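Local coordinates for bacterioferritin (Mycobacterium smegmatis str. MC2 155, PDB 3BKN), which probably stores iron, oxidising ferrous ions at a ferroxidase centre and laying down the ferric mineral inside a hollow, heme-bearing shell of 24 subunits, at residues S17-I22 / P69-L74; P103-C108 / L119-L124. All blocks are in the same frame, centred on the assembly; numbering follows the deposited sequence.

Contact 1 of 2, residues S17-I22 / P69-L74. With ZN (zinc ion), chain M; HEM (protoporphyrin IX containing Fe), chain T.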
# COMPACT_ATOMS: atom_id res chain seq x y z
N SER A 17 -38.93 -36.13 11.19
CA SER A 17 -39.55 -34.87 10.71
C SER A 17 -38.57 -33.98 9.93
O SER A 17 -38.93 -33.48 8.85
CB SER A 17 -40.17 -34.03 11.83
OG SER A 17 -41.56 -34.27 11.91
N GLU A 18 -37.34 -33.78 10.45
CA GLU A 18 -36.36 -33.03 9.68
C GLU A 18 -36.00 -33.71 8.35
O GLU A 18 -35.82 -33.03 7.32
CB GLU A 18 -35.06 -32.74 10.43
CG GLU A 18 -35.20 -32.34 11.81
CD GLU A 18 -35.74 -30.95 12.00
OE1 GLU A 18 -35.74 -30.14 11.06
OE2 GLU A 18 -36.12 -30.66 13.14
N LEU A 19 -35.84 -35.02 8.34
CA LEU A 19 -35.41 -35.61 7.11
C LEU A 19 -36.50 -35.45 6.10
O LEU A 19 -36.21 -35.35 4.90
CB LEU A 19 -35.06 -37.07 7.24
CG LEU A 19 -33.92 -37.30 8.17
CD1 LEU A 19 -33.92 -38.76 8.52
CD2 LEU A 19 -32.64 -36.87 7.56
N THR A 20 -37.75 -35.41 6.56
CA THR A 20 -38.89 -35.25 5.67
C THR A 20 -38.97 -33.83 5.22
O THR A 20 -39.20 -33.60 4.04
CB THR A 20 -40.21 -35.57 6.35
OG1 THR A 20 -40.19 -36.91 6.87
CG2 THR A 20 -41.31 -35.47 5.34
N ALA A 21 -38.79 -32.89 6.14
CA ALA A 21 -38.73 -31.48 5.75
C ALA A 21 -37.59 -31.19 4.73
O ALA A 21 -37.80 -30.45 3.78
CB ALA A 21 -38.66 -30.54 6.95
N ILE A 22 -36.42 -31.79 4.88
CA ILE A 22 -35.36 -31.53 3.89
C ILE A 22 -35.88 -31.82 2.48
O ILE A 22 -35.75 -30.98 1.59
CB ILE A 22 -34.14 -32.41 4.11
CG1 ILE A 22 -33.45 -32.04 5.39
CG2 ILE A 22 -33.15 -32.34 2.90
CD1 ILE A 22 -32.61 -33.18 5.88
N PRO A 69 -29.43 -43.21 15.32
CA PRO A 69 -30.17 -42.29 14.50
C PRO A 69 -30.86 -43.04 13.35
O PRO A 69 -30.22 -43.86 12.62
CB PRO A 69 -29.11 -41.37 13.96
CG PRO A 69 -27.88 -41.72 14.61
CD PRO A 69 -27.98 -43.00 15.24
N ASN A 70 -32.16 -42.80 13.20
CA ASN A 70 -32.94 -43.45 12.15
C ASN A 70 -32.90 -42.63 10.85
O ASN A 70 -33.59 -41.63 10.70
CB ASN A 70 -34.39 -43.75 12.59
CG ASN A 70 -35.13 -44.76 11.64
OD1 ASN A 70 -35.05 -44.68 10.41
ND2 ASN A 70 -35.87 -45.68 12.24
N TYR A 71 -32.08 -43.08 9.91
CA TYR A 71 -31.98 -42.44 8.61
C TYR A 71 -32.81 -43.16 7.56
O TYR A 71 -32.73 -42.80 6.38
CB TYR A 71 -30.52 -42.32 8.16
CG TYR A 71 -29.87 -41.05 8.64
CD1 TYR A 71 -29.67 -40.81 9.99
CD2 TYR A 71 -29.50 -40.07 7.75
CE1 TYR A 71 -29.10 -39.64 10.43
CE2 TYR A 71 -28.93 -38.89 8.19
CZ TYR A 71 -28.74 -38.68 9.52
OH TYR A 71 -28.18 -37.50 9.93
N GLN A 72 -33.60 -44.15 7.97
CA GLN A 72 -34.31 -44.95 6.99
C GLN A 72 -35.71 -44.42 6.72
O GLN A 72 -36.20 -44.50 5.58
CB GLN A 72 -34.37 -46.44 7.34
CG GLN A 72 -35.03 -47.32 6.24
CD GLN A 72 -34.16 -47.50 4.96
OE1 GLN A 72 -33.08 -48.10 5.00
NE2 GLN A 72 -34.65 -47.01 3.83
N ARG A 73 -36.35 -43.87 7.76
CA ARG A 73 -37.78 -43.63 7.76
C ARG A 73 -38.02 -42.22 7.29
O ARG A 73 -37.30 -41.33 7.69
CB ARG A 73 -38.27 -43.86 9.18
CG ARG A 73 -39.70 -43.60 9.48
CD ARG A 73 -39.97 -43.88 10.95
NE ARG A 73 -41.41 -43.87 11.17
CZ ARG A 73 -41.98 -44.23 12.31
NH1 ARG A 73 -41.21 -44.61 13.34
NH2 ARG A 73 -43.30 -44.21 12.42
N LEU A 74 -39.00 -42.04 6.40
CA LEU A 74 -39.55 -40.70 6.02
C LEU A 74 -41.06 -40.65 6.27
O LEU A 74 -41.73 -41.67 6.16
CB LEU A 74 -39.35 -40.41 4.54
CG LEU A 74 -38.00 -39.94 3.97
CD1 LEU A 74 -38.11 -39.88 2.46
CD2 LEU A 74 -37.54 -38.58 4.55
ZN ZN M . -36.27 -28.30 11.49
CHA HEM T . -25.58 -29.34 1.81
CHB HEM T . -28.82 -31.30 -1.25
CHC HEM T . -30.13 -34.39 2.22
CHD HEM T . -27.03 -32.36 5.37
C1A HEM T . -26.33 -29.63 0.59
C2A HEM T . -26.09 -28.90 -0.65
C3A HEM T . -27.06 -29.49 -1.56
C4A HEM T . -27.73 -30.48 -0.72
CMA HEM T . -27.32 -29.17 -2.99
CAA HEM T . -25.08 -27.82 -0.92
CBA HEM T . -23.78 -28.22 -0.26
CGA HEM T . -22.60 -28.22 -1.20
O1A HEM T . -22.46 -29.17 -1.99
O2A HEM T . -21.79 -27.27 -1.14
C1B HEM T . -29.53 -32.35 -0.55
C2B HEM T . -30.55 -33.17 -1.22
C3B HEM T . -30.87 -34.05 -0.12
C4B HEM T . -30.08 -33.70 0.94
CMB HEM T . -31.08 -33.09 -2.62
CAB HEM T . -31.88 -35.13 -0.15
CBB HEM T . -32.92 -35.08 0.66
C1C HEM T . -29.38 -34.15 3.44
C2C HEM T . -29.58 -34.97 4.65
C3C HEM T . -28.65 -34.37 5.57
C4C HEM T . -28.02 -33.28 4.81
CMC HEM T . -30.48 -36.13 4.93
CAC HEM T . -28.47 -34.83 6.96
CBC HEM T . -27.82 -34.09 7.80
C1D HEM T . -26.36 -31.28 4.65
C2D HEM T . -25.34 -30.46 5.29
C3D HEM T . -24.95 -29.60 4.19
C4D HEM T . -25.73 -29.98 3.13
CMD HEM T . -24.85 -30.53 6.71
CAD HEM T . -23.93 -28.51 4.20
CBD HEM T . -24.18 -27.66 5.44
CGD HEM T . -24.64 -26.27 5.08
O1D HEM T . -25.74 -25.88 5.53
O2D HEM T . -23.91 -25.56 4.37
NA HEM T . -27.30 -30.55 0.54
NB HEM T . -29.26 -32.69 0.72
NC HEM T . -28.48 -33.17 3.55
ND HEM T . -26.57 -31.00 3.36
FE HEM T . -27.92 -31.83 2.05
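The Tyr71 ring and Leu19 meet obliquely: CD2 of Leu19 stands 4.3 Å from CE2 of Tyr71, approaching neither squarely over a face nor at the edge. The ring's edge, near its plane, takes the heme vinyl carbon CAC and, from its own segment, CB of Pro69. The hydroxyl of Tyr71 is anchored by a hydrogen bond to Thr59 of helix 38-64. Leu19 reaches both loop and cofactor: CD2, besides meeting the tyrosine, touches the heme methyl CMC at 3.5 Å, whereas CD1 lies 3.6 Å from the backbone O of Asn70. There OD1 of Asn70 accepts from N of Gln72 (2.9 Å), an Asx turn, and also from N of Arg73, extending it to an Asx motif. At the far end, Leu74 lays CD2 against the helix backbone, 3.5 Å from O of Leu19 and 3.8 Å from CA of Thr20. OG1 of Thr20, anti to its carbonyl carbon (chi1 -57°), bonds with O of Thr16 and N of Phe75, tying the helix to the loop just beyond Leu74. Next to Leu19 in sequence, Glu18 binds zinc through OE1 at 2.0 Å; Glu51, His54 and Glu127 complete that site. Helix 5-34 thus has the loop between helices 38-64 and 83-110 on one flank, while Ile22 packs on Met52 of helix 38-64 and Ala21 on Ile93 of helix 83-110.

Contact 2 of 2, residues P103-C108 / L119-L124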
# COMPACT_ATOMS: atom_id res chain seq x y z
N PRO A 103 -44.84 -30.59 24.01
CA PRO A 103 -44.69 -31.53 25.16
C PRO A 103 -43.30 -32.21 25.22
O PRO A 103 -42.83 -32.54 26.31
CB PRO A 103 -45.81 -32.55 24.93
CG PRO A 103 -46.21 -32.46 23.47
CD PRO A 103 -45.69 -31.14 22.92
N GLY A 104 -42.62 -32.38 24.09
CA GLY A 104 -41.26 -32.94 24.06
C GLY A 104 -40.27 -32.27 24.99
O GLY A 104 -39.56 -32.92 25.76
N ILE A 105 -40.23 -30.95 24.92
CA ILE A 105 -39.32 -30.18 25.73
C ILE A 105 -39.61 -30.40 27.21
O ILE A 105 -38.69 -30.66 28.01
CB ILE A 105 -39.41 -28.70 25.34
CG1 ILE A 105 -38.68 -28.51 24.02
CG2 ILE A 105 -38.78 -27.86 26.38
CD1 ILE A 105 -39.27 -27.56 23.14
N VAL A 106 -40.90 -30.32 27.57
CA VAL A 106 -41.30 -30.60 28.95
C VAL A 106 -40.89 -32.01 29.35
O VAL A 106 -40.43 -32.21 30.46
CB VAL A 106 -42.81 -30.36 29.24
CG1 VAL A 106 -43.14 -30.74 30.70
CG2 VAL A 106 -43.16 -28.91 28.99
N LEU A 107 -41.01 -32.97 28.44
CA LEU A 107 -40.60 -34.34 28.76
C LEU A 107 -39.10 -34.49 29.02
O LEU A 107 -38.71 -35.14 30.00
CB LEU A 107 -41.06 -35.31 27.69
CG LEU A 107 -40.76 -36.79 27.90
CD1 LEU A 107 -42.02 -37.59 27.69
CD2 LEU A 107 -39.65 -37.24 26.92
N CYS A 108 -38.27 -33.91 28.16
CA CYS A 108 -36.83 -33.89 28.41
C CYS A 108 -36.44 -33.33 29.77
O CYS A 108 -35.57 -33.86 30.42
CB CYS A 108 -36.13 -33.07 27.35
SG CYS A 108 -36.10 -33.84 25.76
N LEU A 119 -31.50 -28.23 23.14
CA LEU A 119 -31.37 -28.49 21.73
C LEU A 119 -32.75 -28.39 21.04
O LEU A 119 -32.91 -27.71 20.04
CB LEU A 119 -30.74 -29.86 21.50
CG LEU A 119 -30.76 -30.30 20.04
CD1 LEU A 119 -30.10 -29.16 19.23
CD2 LEU A 119 -30.02 -31.58 19.84
N LEU A 120 -33.76 -29.00 21.62
CA LEU A 120 -35.06 -28.94 21.03
C LEU A 120 -35.72 -27.56 21.15
O LEU A 120 -36.51 -27.15 20.30
CB LEU A 120 -35.93 -30.06 21.58
CG LEU A 120 -35.44 -31.48 21.23
CD1 LEU A 120 -36.20 -32.42 22.10
CD2 LEU A 120 -35.66 -31.82 19.78
N GLU A 121 -35.40 -26.82 22.19
CA GLU A 121 -35.89 -25.47 22.34
C GLU A 121 -35.37 -24.60 21.21
O GLU A 121 -36.11 -23.80 20.66
CB GLU A 121 -35.44 -24.92 23.67
CG GLU A 121 -36.27 -25.37 24.84
CD GLU A 121 -35.59 -25.05 26.13
OE1 GLU A 121 -34.66 -24.19 26.11
OE2 GLU A 121 -35.94 -25.66 27.18
N GLN A 122 -34.09 -24.77 20.85
CA GLN A 122 -33.51 -24.06 19.68
C GLN A 122 -34.21 -24.44 18.36
O GLN A 122 -34.57 -23.56 17.58
CB GLN A 122 -31.98 -24.24 19.59
CG GLN A 122 -31.20 -22.93 19.96
CD GLN A 122 -30.14 -23.16 21.05
OE1 GLN A 122 -29.10 -23.80 20.82
NE2 GLN A 122 -30.40 -22.65 22.25
N ILE A 123 -34.45 -25.73 18.16
CA ILE A 123 -35.14 -26.14 16.98
C ILE A 123 -36.55 -25.53 16.94
O ILE A 123 -36.96 -24.95 15.92
CB ILE A 123 -35.06 -27.67 16.80
CG1 ILE A 123 -33.69 -28.02 16.21
CG2 ILE A 123 -36.15 -28.18 15.88
CD1 ILE A 123 -33.28 -29.36 16.51
N LEU A 124 -37.27 -25.62 18.05
CA LEU A 124 -38.63 -25.07 18.14
C LEU A 124 -38.66 -23.61 17.74
O LEU A 124 -39.49 -23.21 16.92
CB LEU A 124 -39.23 -25.26 19.55
CG LEU A 124 -40.68 -24.83 19.80
CD1 LEU A 124 -41.67 -25.35 18.77
CD2 LEU A 124 -41.13 -25.21 21.18
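Leu120 opens the contact from helix 114-144, sliding past Ile105 with the two side chains running in opposite directions. Its CB lies 4.0 Å from CG1 of Ile105, and its CD1 reaches SG of Cys108 at 3.9 Å. With CG of Leu120 anti to the carbonyl carbon (chi1 -64°) and chi2 near 180°, CD1 ends beside the cysteine. Leu10 of helix 5-34 packs against both Leu120 and Cys108, so this pair faces the interior of the subunit. Glu121 follows, crossing the Ile105 side chain at a slant. Its CG rests near both CG1 and CG2 of Ile105, and OE2 lies 3.7 Å from CG2, a van der Waals contact between an aliphatic branch and a carboxylate oxygen. The charge of Glu121 is met elsewhere: OE2 forms salt bridges with Arg109 of its own chain and, as its strongest partner, with Arg109 of a neighbouring subunit. Two guanidinium groups at one oxygen would be expected to stabilise the carboxylate form. Ile123 instead packs on His54 and Ile58 of helix 38-64. One turn beyond Leu120, with CG anti to the backbone N (chi1 -176°), Leu124 brings CD2 to 3.6 Å from CD1 of Ile105. Ile105 is therefore met by residues from two successive turns, Leu120 and Glu121, then Leu124. The segment axes approach to 9.7 Å, with N-to-C directions 165° apart. Such nearly antiparallel packing of consecutive helices, joined by a short connection between 83-110 and 114-144, is characteristic of the second helical hairpin of the ferritin-like four-helix bundle.

Contact 1 closes before contact 2 opens along the chain, and their centres lie 18 Å apart within the same ferritin-like bundle. The first joins helix 5-34 to the long loop after helix 38-64; the second joins helices 83-110 and 114-144. Despite the separation they touch directly, OE2 of Glu18 standing 3.7 Å from CG2 of Ile123. Glu18 binds zinc and Ile123 precedes the ligand Glu127 by one helical turn, so the meeting point borders the di-nuclear metal site. Subunit interfaces also differ: contact 1 adjoins the heme and one neighbouring subunit, whereas contact 2 borders another, consistent with building a 24-subunit shell.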